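Local coordinates for nitrogenase molybdenum-iron protein beta chain (Clostridium pasteurianum, PDB 4WES) that forms, together with the alpha chain, the molybdenum-iron component of nitrogenase, which reduces dinitrogen to ammonia, and shares an [8Fe-7S] cluster with that chain, at residues A28-L33 / G206-P211; S82-A87 / D113-Y118; P197-P202 / G222-E227; V386-S391 / N439-K444; V407-P412 / I431-E436. One frame throughout, in Å; residues are numbered along the deposited sequence. Where two conformers were deposited one is given.

Contact 1 of 5, residues A28-L33 / G206-P211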
# COMPACT_ATOMS: atom_id res chain seq x y z
N ALA B 28 27.23 11.58 -7.11
CA ALA B 28 27.69 12.53 -8.12
C ALA B 28 27.05 12.25 -9.48
O ALA B 28 26.73 13.21 -10.22
CB ALA B 28 29.22 12.48 -8.23
N MET B 29 26.89 10.98 -9.85
CA MET B 29 26.23 10.61 -11.09
C MET B 29 24.78 11.12 -11.09
O MET B 29 24.32 11.68 -12.10
CB MET B 29 26.32 9.09 -11.25
CG MET B 29 25.77 8.57 -12.55
SD MET B 29 25.90 6.79 -12.76
CE MET B 29 27.68 6.60 -12.94
N TYR B 30 24.07 10.91 -9.99
CA TYR B 30 22.72 11.38 -9.85
C TYR B 30 22.64 12.91 -9.99
O TYR B 30 21.80 13.43 -10.72
CB TYR B 30 22.16 10.90 -8.50
CG TYR B 30 20.74 11.32 -8.24
CD1 TYR B 30 19.69 10.71 -8.90
CD2 TYR B 30 20.42 12.35 -7.35
CE1 TYR B 30 18.39 11.10 -8.70
CE2 TYR B 30 19.13 12.73 -7.12
CZ TYR B 30 18.09 12.12 -7.79
OH TYR B 30 16.78 12.50 -7.65
N ALA B 31 23.49 13.61 -9.26
CA ALA B 31 23.54 15.07 -9.40
C ALA B 31 23.77 15.50 -10.83
O ALA B 31 23.13 16.47 -11.31
CB ALA B 31 24.61 15.64 -8.46
N ALA B 32 24.71 14.87 -11.52
CA ALA B 32 25.02 15.21 -12.88
C ALA B 32 23.84 14.99 -13.83
O ALA B 32 23.62 15.76 -14.77
CB ALA B 32 26.23 14.45 -13.36
N LEU B 33 23.08 13.93 -13.59
CA LEU B 33 21.87 13.70 -14.37
C LEU B 33 20.81 14.78 -14.13
O LEU B 33 19.82 14.87 -14.86
CB LEU B 33 21.31 12.30 -14.12
CG LEU B 33 22.15 11.19 -14.72
CD1 LEU B 33 21.67 9.82 -14.24
CD2 LEU B 33 22.14 11.20 -16.25
N GLY B 206 11.98 14.93 -14.84
CA GLY B 206 12.04 14.82 -16.27
C GLY B 206 13.30 14.17 -16.79
O GLY B 206 13.56 14.23 -18.01
N VAL B 207 14.10 13.55 -15.90
CA VAL B 207 15.28 12.83 -16.32
C VAL B 207 15.22 11.37 -15.81
O VAL B 207 15.47 10.45 -16.59
CB VAL B 207 16.58 13.50 -15.81
CG1 VAL B 207 17.81 12.76 -16.35
CG2 VAL B 207 16.63 14.96 -16.23
N LEU B 208 14.93 11.20 -14.53
CA LEU B 208 14.85 9.85 -13.93
C LEU B 208 13.43 9.43 -13.58
O LEU B 208 13.23 8.43 -12.91
CB LEU B 208 15.80 9.76 -12.75
CG LEU B 208 17.25 9.59 -13.15
CD1 LEU B 208 18.21 9.94 -12.05
CD2 LEU B 208 17.53 8.19 -13.66
N ASP B 209 12.43 10.13 -14.14
CA ASP B 209 11.03 9.80 -13.95
C ASP B 209 10.26 10.11 -15.24
O ASP B 209 9.09 10.50 -15.21
CB ASP B 209 10.43 10.58 -12.76
CG ASP B 209 10.44 12.08 -12.96
OD1 ASP B 209 10.99 12.56 -13.99
OD2 ASP B 209 9.89 12.76 -12.09
N GLY B 210 10.90 9.92 -16.38
CA GLY B 210 10.33 10.37 -17.63
C GLY B 210 9.37 9.44 -18.31
O GLY B 210 9.21 8.26 -17.96
N PRO B 211 8.72 9.96 -19.35
CA PRO B 211 7.74 9.21 -20.11
C PRO B 211 8.37 8.24 -21.10
O PRO B 211 9.53 8.36 -21.46
CB PRO B 211 6.99 10.30 -20.88
CG PRO B 211 8.05 11.35 -21.12
CD PRO B 211 8.88 11.33 -19.86

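Contact 2 of 5, residues S82-A87 / D113-Y118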
# COMPACT_ATOMS: atom_id res chain seq x y z
N SER B 82 45.61 9.77 -20.03
CA SER B 82 45.40 9.36 -21.44
C SER B 82 43.97 8.84 -21.62
O SER B 82 43.32 9.12 -22.63
CB SER B 82 46.39 8.30 -21.89
OG SER B 82 46.28 7.14 -21.06
N ASN B 83 43.49 8.09 -20.63
CA ASN B 83 42.15 7.52 -20.73
C ASN B 83 41.06 8.58 -20.83
O ASN B 83 40.16 8.45 -21.65
CB ASN B 83 41.81 6.65 -19.52
CG ASN B 83 42.74 5.50 -19.35
OD1 ASN B 83 43.94 5.75 -19.11
ND2 ASN B 83 42.23 4.25 -19.42
N ILE B 84 41.13 9.60 -19.98
CA ILE B 84 40.07 10.57 -19.99
C ILE B 84 40.15 11.45 -21.25
O ILE B 84 39.14 11.85 -21.77
CB ILE B 84 39.99 11.40 -18.70
CG1 ILE B 84 38.62 12.11 -18.64
CG2 ILE B 84 41.14 12.40 -18.58
CD1 ILE B 84 38.33 12.74 -17.32
N LYS B 85 41.36 11.70 -21.75
CA LYS B 85 41.51 12.46 -22.99
C LYS B 85 40.91 11.71 -24.18
O LYS B 85 40.20 12.26 -25.01
CB LYS B 85 42.98 12.79 -23.21
CG LYS B 85 43.50 13.78 -22.21
CD LYS B 85 45.01 13.91 -22.38
CE LYS B 85 45.63 14.63 -21.21
NZ LYS B 85 47.09 14.73 -21.46
N THR B 86 41.15 10.41 -24.23
CA THR B 86 40.54 9.57 -25.25
C THR B 86 39.03 9.51 -25.06
O THR B 86 38.28 9.61 -26.03
CB THR B 86 41.10 8.14 -25.18
OG1 THR B 86 42.50 8.21 -25.50
CG2 THR B 86 40.39 7.19 -26.10
N ALA B 87 38.59 9.37 -23.82
CA ALA B 87 37.16 9.31 -23.57
C ALA B 87 36.41 10.53 -24.09
O ALA B 87 35.40 10.40 -24.76
CB ALA B 87 36.87 9.15 -22.09
N ASP B 113 45.24 11.20 -9.38
CA ASP B 113 45.05 11.81 -10.70
C ASP B 113 44.69 13.28 -10.58
O ASP B 113 43.93 13.68 -9.70
CB ASP B 113 43.95 11.10 -11.50
CG ASP B 113 44.44 9.94 -12.34
OD1 ASP B 113 45.51 9.37 -12.05
OD2 ASP B 113 43.74 9.58 -13.30
N ASP B 114 45.18 14.06 -11.51
CA ASP B 114 45.07 15.50 -11.49
C ASP B 114 44.09 15.98 -12.58
O ASP B 114 44.47 16.35 -13.68
CB ASP B 114 46.47 16.07 -11.73
CG ASP B 114 46.53 17.57 -11.71
OD1 ASP B 114 45.53 18.28 -11.50
OD2 ASP B 114 47.66 18.06 -11.89
N LEU B 115 42.80 15.98 -12.24
CA LEU B 115 41.74 16.32 -13.21
C LEU B 115 41.90 17.74 -13.78
O LEU B 115 41.72 17.97 -14.97
CB LEU B 115 40.36 16.14 -12.58
CG LEU B 115 39.80 14.71 -12.60
CD1 LEU B 115 39.45 14.32 -14.03
CD2 LEU B 115 40.72 13.67 -11.97
N PRO B 116 42.21 18.73 -12.92
CA PRO B 116 42.38 20.07 -13.49
C PRO B 116 43.44 20.12 -14.59
O PRO B 116 43.21 20.75 -15.62
CB PRO B 116 42.82 20.89 -12.30
CG PRO B 116 42.19 20.21 -11.13
CD PRO B 116 42.27 18.74 -11.45
N THR B 117 44.54 19.42 -14.42
CA THR B 117 45.55 19.36 -15.44
C THR B 117 45.06 18.64 -16.70
O THR B 117 45.26 19.15 -17.83
CB THR B 117 46.85 18.72 -14.92
OG1 THR B 117 47.41 19.57 -13.91
CG2 THR B 117 47.87 18.51 -16.05
N TYR B 118 44.40 17.49 -16.55
CA TYR B 118 43.92 16.82 -17.73
C TYR B 118 42.93 17.70 -18.52
O TYR B 118 42.94 17.72 -19.76
CB TYR B 118 43.26 15.48 -17.38
CG TYR B 118 44.12 14.48 -16.62
CD1 TYR B 118 45.51 14.53 -16.66
CD2 TYR B 118 43.52 13.47 -15.88
CE1 TYR B 118 46.28 13.60 -15.96
CE2 TYR B 118 44.27 12.55 -15.19
CZ TYR B 118 45.64 12.61 -15.21
OH TYR B 118 46.36 11.66 -14.50

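Contact 3 of 5, residues P197-P202 / G222-E227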
# COMPACT_ATOMS: atom_id res chain seq x y z
N PRO B 197 10.14 33.33 -8.11
CA PRO B 197 11.11 32.85 -9.12
C PRO B 197 12.30 32.16 -8.49
O PRO B 197 12.78 32.61 -7.43
CB PRO B 197 11.52 34.15 -9.85
CG PRO B 197 10.34 35.06 -9.66
CD PRO B 197 9.83 34.76 -8.27
N TYR B 198 12.80 31.12 -9.15
CA TYR B 198 13.83 30.28 -8.55
C TYR B 198 14.67 29.61 -9.63
O TYR B 198 14.27 29.54 -10.80
CB TYR B 198 13.19 29.19 -7.63
CG TYR B 198 12.36 28.21 -8.43
CD1 TYR B 198 11.07 28.49 -8.82
CD2 TYR B 198 12.94 27.04 -8.90
CE1 TYR B 198 10.36 27.60 -9.61
CE2 TYR B 198 12.25 26.17 -9.69
CZ TYR B 198 10.96 26.45 -10.07
OH TYR B 198 10.28 25.59 -10.89
N ILE B 199 15.82 29.10 -9.18
CA ILE B 199 16.64 28.19 -9.97
C ILE B 199 16.87 26.98 -9.07
O ILE B 199 17.46 27.13 -8.00
CB ILE B 199 18.02 28.75 -10.38
CG1 ILE B 199 17.86 30.02 -11.23
CG2 ILE B 199 18.79 27.69 -11.14
CD1 ILE B 199 19.15 30.79 -11.38
N MET B 200 16.38 25.80 -9.44
CA MET B 200 16.67 24.57 -8.71
C MET B 200 17.85 23.87 -9.35
O MET B 200 17.87 23.72 -10.57
CB MET B 200 15.47 23.64 -8.70
CG MET B 200 15.75 22.33 -7.97
SD MET B 200 14.37 21.22 -7.85
CE MET B 200 13.48 22.03 -6.55
N PHE B 201 18.82 23.44 -8.55
CA PHE B 201 19.86 22.60 -9.09
C PHE B 201 20.45 21.70 -8.00
O PHE B 201 20.57 22.14 -6.84
CB PHE B 201 20.96 23.43 -9.75
CG PHE B 201 21.88 24.12 -8.81
CD1 PHE B 201 21.51 25.33 -8.22
CD2 PHE B 201 23.18 23.68 -8.64
CE1 PHE B 201 22.36 26.01 -7.37
CE2 PHE B 201 24.06 24.38 -7.81
CZ PHE B 201 23.64 25.54 -7.19
N PRO B 202 20.89 20.49 -8.36
CA PRO B 202 20.48 19.72 -9.54
C PRO B 202 18.95 19.50 -9.56
O PRO B 202 18.27 19.71 -8.54
CB PRO B 202 21.21 18.37 -9.38
CG PRO B 202 22.23 18.62 -8.30
CD PRO B 202 21.62 19.65 -7.41
N GLY B 222 14.34 17.02 -19.01
CA GLY B 222 14.58 17.70 -17.76
C GLY B 222 16.03 18.02 -17.51
O GLY B 222 16.89 17.87 -18.39
N GLY B 223 16.30 18.45 -16.28
CA GLY B 223 17.64 18.85 -15.87
C GLY B 223 17.75 20.37 -15.92
O GLY B 223 17.16 21.04 -16.78
N THR B 224 18.52 20.93 -15.00
CA THR B 224 18.73 22.38 -15.03
C THR B 224 19.64 22.75 -16.18
O THR B 224 20.64 22.08 -16.43
CB THR B 224 19.32 22.83 -13.71
OG1 THR B 224 18.47 22.31 -12.68
CG2 THR B 224 19.39 24.37 -13.61
N LYS B 225 19.28 23.79 -16.94
CA LYS B 225 20.06 24.20 -18.08
C LYS B 225 21.34 24.88 -17.66
O LYS B 225 21.39 25.62 -16.67
CB LYS B 225 19.23 25.15 -18.97
CG LYS B 225 18.03 24.42 -19.57
CD LYS B 225 17.52 25.05 -20.84
CE LYS B 225 16.80 24.03 -21.70
NZ LYS B 225 15.75 23.31 -20.94
N ILE B 226 22.39 24.65 -18.46
CA ILE B 226 23.69 25.27 -18.23
C ILE B 226 23.60 26.78 -18.03
O ILE B 226 24.23 27.32 -17.13
CB ILE B 226 24.63 24.92 -19.40
CG1 ILE B 226 25.03 23.44 -19.36
CG2 ILE B 226 25.88 25.80 -19.40
CD1 ILE B 226 25.53 22.92 -20.68
N GLU B 227 22.79 27.45 -18.83
CA GLU B 227 22.73 28.91 -18.71
C GLU B 227 22.15 29.31 -17.36
O GLU B 227 22.53 30.34 -16.80
CB GLU B 227 21.92 29.51 -19.86
CG GLU B 227 20.59 28.80 -20.10
CD GLU B 227 20.61 27.68 -21.17
OE1 GLU B 227 21.49 26.71 -21.17
OE2 GLU B 227 19.67 27.77 -22.02

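Contact 4 of 5, residues V386-S391 / N439-K444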
# COMPACT_ATOMS: atom_id res chain seq x y z
N VAL B 386 9.87 -3.61 17.51
CA VAL B 386 9.26 -2.36 17.04
C VAL B 386 7.97 -2.64 16.31
O VAL B 386 7.63 -3.78 16.02
CB VAL B 386 10.22 -1.55 16.15
CG1 VAL B 386 11.47 -1.14 16.92
CG2 VAL B 386 10.60 -2.32 14.90
N ASP B 387 7.22 -1.57 16.07
CA ASP B 387 5.92 -1.62 15.43
C ASP B 387 5.93 -1.24 13.93
O ASP B 387 4.94 -1.42 13.24
CB ASP B 387 4.95 -0.69 16.17
CG ASP B 387 4.83 -1.02 17.62
OD1 ASP B 387 4.48 -2.21 17.91
OD2 ASP B 387 5.10 -0.17 18.49
N LEU B 388 7.07 -0.73 13.47
CA LEU B 388 7.16 -0.16 12.13
C LEU B 388 8.65 -0.04 11.78
O LEU B 388 9.45 0.31 12.62
CB LEU B 388 6.52 1.24 12.12
CG LEU B 388 6.44 2.00 10.78
CD1 LEU B 388 5.49 1.30 9.82
CD2 LEU B 388 6.00 3.45 11.01
N LEU B 389 8.94 -0.34 10.53
CA LEU B 389 10.29 -0.23 9.96
C LEU B 389 10.21 0.62 8.72
O LEU B 389 9.40 0.34 7.84
CB LEU B 389 10.85 -1.60 9.62
CG LEU B 389 12.20 -1.68 8.92
CD1 LEU B 389 13.33 -1.10 9.72
CD2 LEU B 389 12.53 -3.08 8.51
N ILE B 390 11.09 1.61 8.63
CA ILE B 390 11.17 2.52 7.49
C ILE B 390 12.61 2.54 6.98
O ILE B 390 13.52 2.90 7.73
CB ILE B 390 10.70 3.95 7.84
CG1 ILE B 390 9.33 3.95 8.52
CG2 ILE B 390 10.71 4.80 6.58
CD1 ILE B 390 8.85 5.31 8.92
N SER B 391 12.81 2.11 5.74
CA SER B 391 14.14 2.05 5.18
C SER B 391 14.07 1.81 3.69
O SER B 391 12.98 1.65 3.13
CB SER B 391 14.97 0.89 5.81
OG SER B 391 14.53 -0.40 5.34
N ASN B 439 -1.70 2.53 6.50
CA ASN B 439 -2.09 1.37 5.69
C ASN B 439 -1.33 0.12 6.12
O ASN B 439 -1.92 -0.96 6.24
CB ASN B 439 -1.82 1.60 4.20
CG ASN B 439 -2.85 2.43 3.47
OD1 ASN B 439 -3.86 2.84 4.02
ND2 ASN B 439 -2.55 2.68 2.21
N VAL B 440 -0.00 0.20 6.28
CA VAL B 440 0.75 -1.01 6.59
C VAL B 440 0.49 -1.50 8.00
O VAL B 440 0.45 -2.73 8.25
CB VAL B 440 2.27 -0.88 6.32
CG1 VAL B 440 2.56 -0.66 4.87
CG2 VAL B 440 3.01 0.11 7.19
N ILE B 441 0.23 -0.58 8.93
CA ILE B 441 -0.13 -0.95 10.29
C ILE B 441 -1.48 -1.65 10.29
O ILE B 441 -1.64 -2.73 10.89
CB ILE B 441 -0.11 0.29 11.22
CG1 ILE B 441 1.35 0.73 11.44
CG2 ILE B 441 -0.87 0.04 12.50
CD1 ILE B 441 1.48 2.08 12.11
N LEU B 442 -2.47 -1.08 9.60
CA LEU B 442 -3.79 -1.69 9.54
C LEU B 442 -3.81 -3.00 8.77
O LEU B 442 -4.52 -3.93 9.15
CB LEU B 442 -4.80 -0.68 8.98
CG LEU B 442 -5.22 0.38 9.95
CD1 LEU B 442 -5.90 1.57 9.27
CD2 LEU B 442 -6.16 -0.17 11.00
N ASP B 443 -3.01 -3.11 7.71
CA ASP B 443 -2.95 -4.35 6.97
C ASP B 443 -2.54 -5.51 7.89
O ASP B 443 -3.11 -6.61 7.84
CB ASP B 443 -1.94 -4.26 5.82
CG ASP B 443 -2.48 -3.59 4.56
OD1 ASP B 443 -3.70 -3.34 4.44
OD2 ASP B 443 -1.62 -3.32 3.69
N LYS B 444 -1.53 -5.28 8.73
CA LYS B 444 -1.08 -6.33 9.65
C LYS B 444 -2.17 -6.65 10.66
O LYS B 444 -2.45 -7.81 10.91
CB LYS B 444 0.22 -5.93 10.34
CG LYS B 444 0.68 -7.00 11.36
CD LYS B 444 1.98 -6.68 12.01
CE LYS B 444 2.26 -7.76 13.09
NZ LYS B 444 3.56 -7.62 13.74
O HOH W 1 5.94 -5.20 14.43

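Contact 5 of 5, residues V407-P412 / I431-E436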
# COMPACT_ATOMS: atom_id res chain seq x y z
N VAL B 407 7.65 0.27 5.48
CA VAL B 407 7.55 1.37 4.55
C VAL B 407 8.87 1.55 3.82
O VAL B 407 9.88 1.84 4.45
CB VAL B 407 7.13 2.66 5.26
CG1 VAL B 407 7.11 3.85 4.31
CG2 VAL B 407 5.78 2.46 5.94
N ARG B 408 8.82 1.44 2.51
CA ARG B 408 9.99 1.70 1.67
C ARG B 408 10.22 3.20 1.55
O ARG B 408 9.29 3.95 1.18
CB ARG B 408 9.79 1.08 0.30
CG ARG B 408 9.92 -0.43 0.31
CD ARG B 408 9.41 -1.07 -0.97
NE ARG B 408 9.63 -2.51 -0.95
CZ ARG B 408 8.87 -3.40 -0.31
NH1 ARG B 408 7.78 -3.00 0.31
NH2 ARG B 408 9.25 -4.66 -0.27
N PHE B 409 11.43 3.66 1.82
CA PHE B 409 11.75 5.09 1.89
C PHE B 409 13.21 5.26 1.55
O PHE B 409 14.04 4.43 1.93
CB PHE B 409 11.45 5.55 3.32
CG PHE B 409 11.73 7.00 3.61
CD1 PHE B 409 10.74 7.93 3.50
CD2 PHE B 409 12.97 7.39 4.04
CE1 PHE B 409 10.99 9.27 3.79
CE2 PHE B 409 13.22 8.72 4.34
CZ PHE B 409 12.24 9.66 4.21
N GLY B 410 13.56 6.32 0.85
CA GLY B 410 14.96 6.63 0.58
C GLY B 410 15.50 5.90 -0.62
O GLY B 410 14.87 5.83 -1.66
N PHE B 411 16.72 5.37 -0.48
CA PHE B 411 17.50 4.93 -1.64
C PHE B 411 18.41 3.77 -1.27
O PHE B 411 19.11 3.88 -0.25
CB PHE B 411 18.36 6.11 -2.15
CG PHE B 411 19.31 5.74 -3.27
CD1 PHE B 411 18.87 5.66 -4.55
CD2 PHE B 411 20.64 5.53 -3.02
CE1 PHE B 411 19.75 5.31 -5.58
CE2 PHE B 411 21.51 5.21 -4.01
CZ PHE B 411 21.07 5.07 -5.29
N PRO B 412 18.49 2.74 -2.10
CA PRO B 412 17.65 2.48 -3.27
C PRO B 412 16.40 1.68 -2.92
O PRO B 412 16.44 0.80 -2.05
CB PRO B 412 18.57 1.68 -4.19
CG PRO B 412 19.43 0.94 -3.27
CD PRO B 412 19.60 1.76 -2.02
N ILE B 431 1.18 13.80 3.70
CA ILE B 431 -0.10 13.10 3.61
C ILE B 431 0.12 11.69 3.08
O ILE B 431 -0.42 10.71 3.61
CB ILE B 431 -1.08 13.92 2.73
CG1 ILE B 431 -1.54 15.15 3.51
CG2 ILE B 431 -2.26 13.07 2.26
CD1 ILE B 431 -2.25 16.20 2.61
N ARG B 432 0.90 11.56 2.01
CA ARG B 432 1.19 10.25 1.44
C ARG B 432 1.87 9.34 2.44
O ARG B 432 1.55 8.14 2.55
CB ARG B 432 2.04 10.39 0.19
CG ARG B 432 1.32 11.03 -0.99
CD ARG B 432 0.44 10.05 -1.77
NE ARG B 432 1.14 8.84 -2.20
CZ ARG B 432 0.57 7.79 -2.80
NH1 ARG B 432 -0.74 7.77 -3.07
NH2 ARG B 432 1.31 6.75 -3.14
N LEU B 433 2.81 9.88 3.22
CA LEU B 433 3.50 9.10 4.26
C LEU B 433 2.54 8.61 5.33
O LEU B 433 2.63 7.45 5.77
CB LEU B 433 4.64 9.91 4.89
CG LEU B 433 5.90 10.04 4.06
CD1 LEU B 433 6.81 11.08 4.69
CD2 LEU B 433 6.61 8.69 3.88
N VAL B 434 1.65 9.48 5.82
CA VAL B 434 0.74 9.04 6.85
C VAL B 434 -0.20 7.95 6.35
O VAL B 434 -0.47 6.98 7.04
CB VAL B 434 -0.08 10.20 7.45
CG1 VAL B 434 -1.07 9.73 8.50
CG2 VAL B 434 0.88 11.24 8.03
N GLU B 435 -0.68 8.10 5.12
CA GLU B 435 -1.49 7.05 4.51
C GLU B 435 -0.72 5.73 4.42
O GLU B 435 -1.24 4.68 4.79
CB GLU B 435 -1.98 7.48 3.14
CG GLU B 435 -2.86 6.44 2.51
CD GLU B 435 -3.25 6.68 1.09
OE1 GLU B 435 -2.55 7.46 0.37
OE2 GLU B 435 -4.23 6.04 0.67
N GLU B 436 0.51 5.81 3.94
CA GLU B 436 1.29 4.58 3.80
C GLU B 436 1.58 3.91 5.13
O GLU B 436 1.47 2.69 5.26
CB GLU B 436 2.61 4.90 3.10
CG GLU B 436 3.41 3.72 2.66
CD GLU B 436 4.59 4.15 1.75
OE1 GLU B 436 5.05 5.36 1.76
OE2 GLU B 436 5.11 3.26 1.07
O HOH W 2 7.92 6.26 1.71
O HOH W 3 7.12 3.63 -0.66

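Contact 1 of 5, residues A28-L33 / G206-P211
Leu-33, toward the end of helix 24-33, meets both Val-207 and Leu-208 of the loop 206-211, and its side chain can be traced outward through the contact. Its CB lies 4.2 Å from Val-207 CG1. CG stands beside the backbone N, opposite the carbonyl carbon (chi1 -71°), farther from the valine than CB, and touches neither partner; only the Leu-33 CD1 branch comes to Leu-208 CD1, at 4.1 Å, the two side chains running nearly at right angles. The backbone of Leu-33 also takes part: its O packs against both valine methyls, 3.3 Å from Val-207 CG1 and 3.5 Å from Val-207 CG2.

Leu-208 CD1 serves a second partner, sitting 3.5 Å from Tyr-30 CE1 and 3.6 Å from Tyr-30 CD1, so this one methyl fills the angle between the tyrosine ring and Leu-33. The phenol end lies beyond it, where Tyr-30 OH is hydrogen-bonded to Val-179 O and Thr-204 OG1. The loop is folded back on itself by Gly-206 N, which donates to the syn lone pair of Asp-209 OD1 at 2.7 Å; Asp-209 OD2 forms a salt bridge with Arg-185. The whole is an apolar seam between the last turn of helix 24-33 and the long loop between strand 198-200 and helix 226-231, within the multidomain alpha/beta fold of the nitrogenase component 1 family.

Contact 2 of 5, residues S82-A87 / D113-Y118
Ile-84 carries the tight half of this contact, dividing its two branches between Leu-115 and Tyr-118. With CG1 opposite the backbone N (chi1 -164°), its CD1 extends to Leu-115 CD1 at 3.8 Å. The other branch, CG2, lies 3.8 Å from Tyr-118 CD2 and 3.9 Å from Tyr-118 CB, and the isoleucine crosses each partner at about a right angle. Leu-115 and Tyr-118 were each modelled in two conformers, and the distances hold for one of them.

The outer side is looser. Lys-85 passes the helix backbone with its CE 4.3 Å from Tyr-118 O, a touch of low specificity, and its NZ goes on to hydrogen-bond with Gln-121 OE1. Away from the interface, the start of helix 115-125 is fixed within its own segment: Asp-114 is the N-cap, its OD1 accepting from Thr-117 N at 3.3 Å and its OD2 from Thr-117 OG1 at 2.5 Å. Both donors stand well above the carboxylate plane, so the group is gripped twice from its face. Asp-114 O rests 3.5 Å above one face of the Tyr-118 ring.

Beneath the tight half, Ile-84 and Leu-115 both pack on strands 38-43 and 99-104. Helices 81-95 and 115-125, which precede and follow strand 99-104, thus lie side by side on one face of a parallel sheet, as expected of consecutive beta-alpha-beta crossovers in a Rossmann-like domain.

Contact 3 of 5, residues P197-P202 / G222-E227
Thr-224 meets Met-200 through the one hydrogen bond between these segments: its OG1 donates to Met-200 O at 2.6 Å. The approach is fairly direct, with a C=O...OG1 angle of 151° and the hydroxyl tilted 17° from the carbonyl plane. The threonine methyl shares the same acceptor's surroundings, Thr-224 CG2 lying 3.5 Å from Met-200 O and 4.2 Å from Ile-199 CG2. On the next residue, Phe-201 CB is 4.0 Å from Thr-224 OG1. One small side chain therefore spans three consecutive residues at the end of strand 198-200, hydroxyl to the carbonyl and methyl to the isoleucine.

The second shell explains how both partners are presented. In Thr-224, OG1 stands beside the backbone N and CG2 opposite it (chi1 -52°), which sends the hydroxyl to Met-200 O and the methyl toward Ile-199. Gly-223, just before it, has a positive phi, at backbone angles where a CB would run into the carbonyl O of Gly-222. In the other segment, the peptide between Phe-201 and Pro-202 is cis, bending the chain directly after the strand. Lys-225, next to the threonine, is the N-cap of helix 226-231.

Strand 198-200 is an edge strand of a four-stranded parallel sheet within this chain and pairs with strand 172-175. The side chain of Met-200 turns to helix 181-193 and that of Phe-201 to helix 146-161, while Thr-224 lies at the approach to helix 226-231, joining strand end to helix start.

Contact 4 of 5, residues V386-S391 / N439-K444
Leu-388 and Val-440 meet at nearly a right angle, a single methyl of each making the contact: Leu-388 CD1 to Val-440 CG2, 3.8 Å apart. The leucine owes this reach to a CG placed opposite the backbone N (chi1 -176°), followed by a turn at chi2 (67°) that directs CD1 to the helix. Val-440 answers with the methyl held between its own backbone N and carbonyl carbon. Ile-441, one residue on, comes to the same leucine methyl more loosely, its CG1 4.5 Å from Leu-388 CD1. The backbones remain well separated, 7.6 Å between Leu-388 CA and Ile-441 CA, so direct contact is made by side chains.

This is helix-on-sheet packing in a parallel alpha/beta domain: helix 426-448 lies against the sheet in which strand 388-391 runs between 314-318 and 406-408. Val-407 of the edge strand touches both Leu-388 and Val-440 and continues the apolar layer.

Toward the start of the strand the contact turns polar and weak. A water lies 2.7 Å from Val-386 O, and Lys-444 NZ, at the end of a fully extended side chain, reaches it weakly at 3.5 Å. The amine has a direct partner in Asn-403 O. Asp-387 OD1 is 6.9 Å from Lys-444 NZ, too far for a salt bridge. Asp-443, the residue before this lysine, forms a salt bridge with Arg-416 of the second beta subunit.

Contact 5 of 5, residues V407-P412 / I431-E436
Glu-436 reaches Val-407 because its chain is stretched out: CG stands opposite the backbone N (chi1 -169°) and the next torsion is also extended (chi2 170°). Val-407 holds CG1 opposite its own N (chi1 176°), presenting that methyl to the carboxylate, and the two side chains cross obliquely. As a result Val-407 CG1 lies 3.6 Å from Glu-436 CD and equally near Glu-436 OE1, a methyl packed on the carboxylate end of a charged side chain.

The oxygens of that carboxylate are engaged through water. One water donates to Arg-408 O at 2.7 Å and to Glu-436 OE1 at 3.0 Å; another donates to Arg-408 O at 2.9 Å and to Glu-436 OE2 at 2.7 Å. This pair of bridges links one backbone carbonyl to both carboxylate oxygens, which should restrict the carboxylate's rotation and is consistent with a charged glutamate. The Arg-408 side chain leads elsewhere and forms a salt bridge with Asp-415. The first of these waters also lies in the plane of the Phe-409 ring, at its edge. Farther along, Leu-433 CD2 approaches the edge of the same ring, 4.2 Å from Phe-409 CD1, and the ring has a cation-pi partner in Lys-424.

Strand 406-408 is the outermost strand of its parallel sheet within this chain, bonded to strand 388-391, and helix 426-448 packs against it. Phe-409, just past the strand, also touches helix 321-333, while Ile-431 and Val-434 turn to helix 290-305.

How the contacts relate
Contacts 4 and 5 hold the same elements: both place helix 426-448 on one parallel sheet, where their strands are neighbours joined by backbone hydrogen bonds, and contact 5 is nested within the loop closed by contact 4. Contacts 1 and 3 also touch, through Gly-206 and Gly-222, and their segments alternate along the chain. Contact 2 stands apart, about 50 Å from contact 4 between centres, and is only partly buried, whereas the other four are buried. Contacts 1 and 2 are apolar across their segments; contact 3 turns on a direct hydroxyl-carbonyl bond, and contacts 4 and 5 add water bridges, weak in the former and paired in the latter.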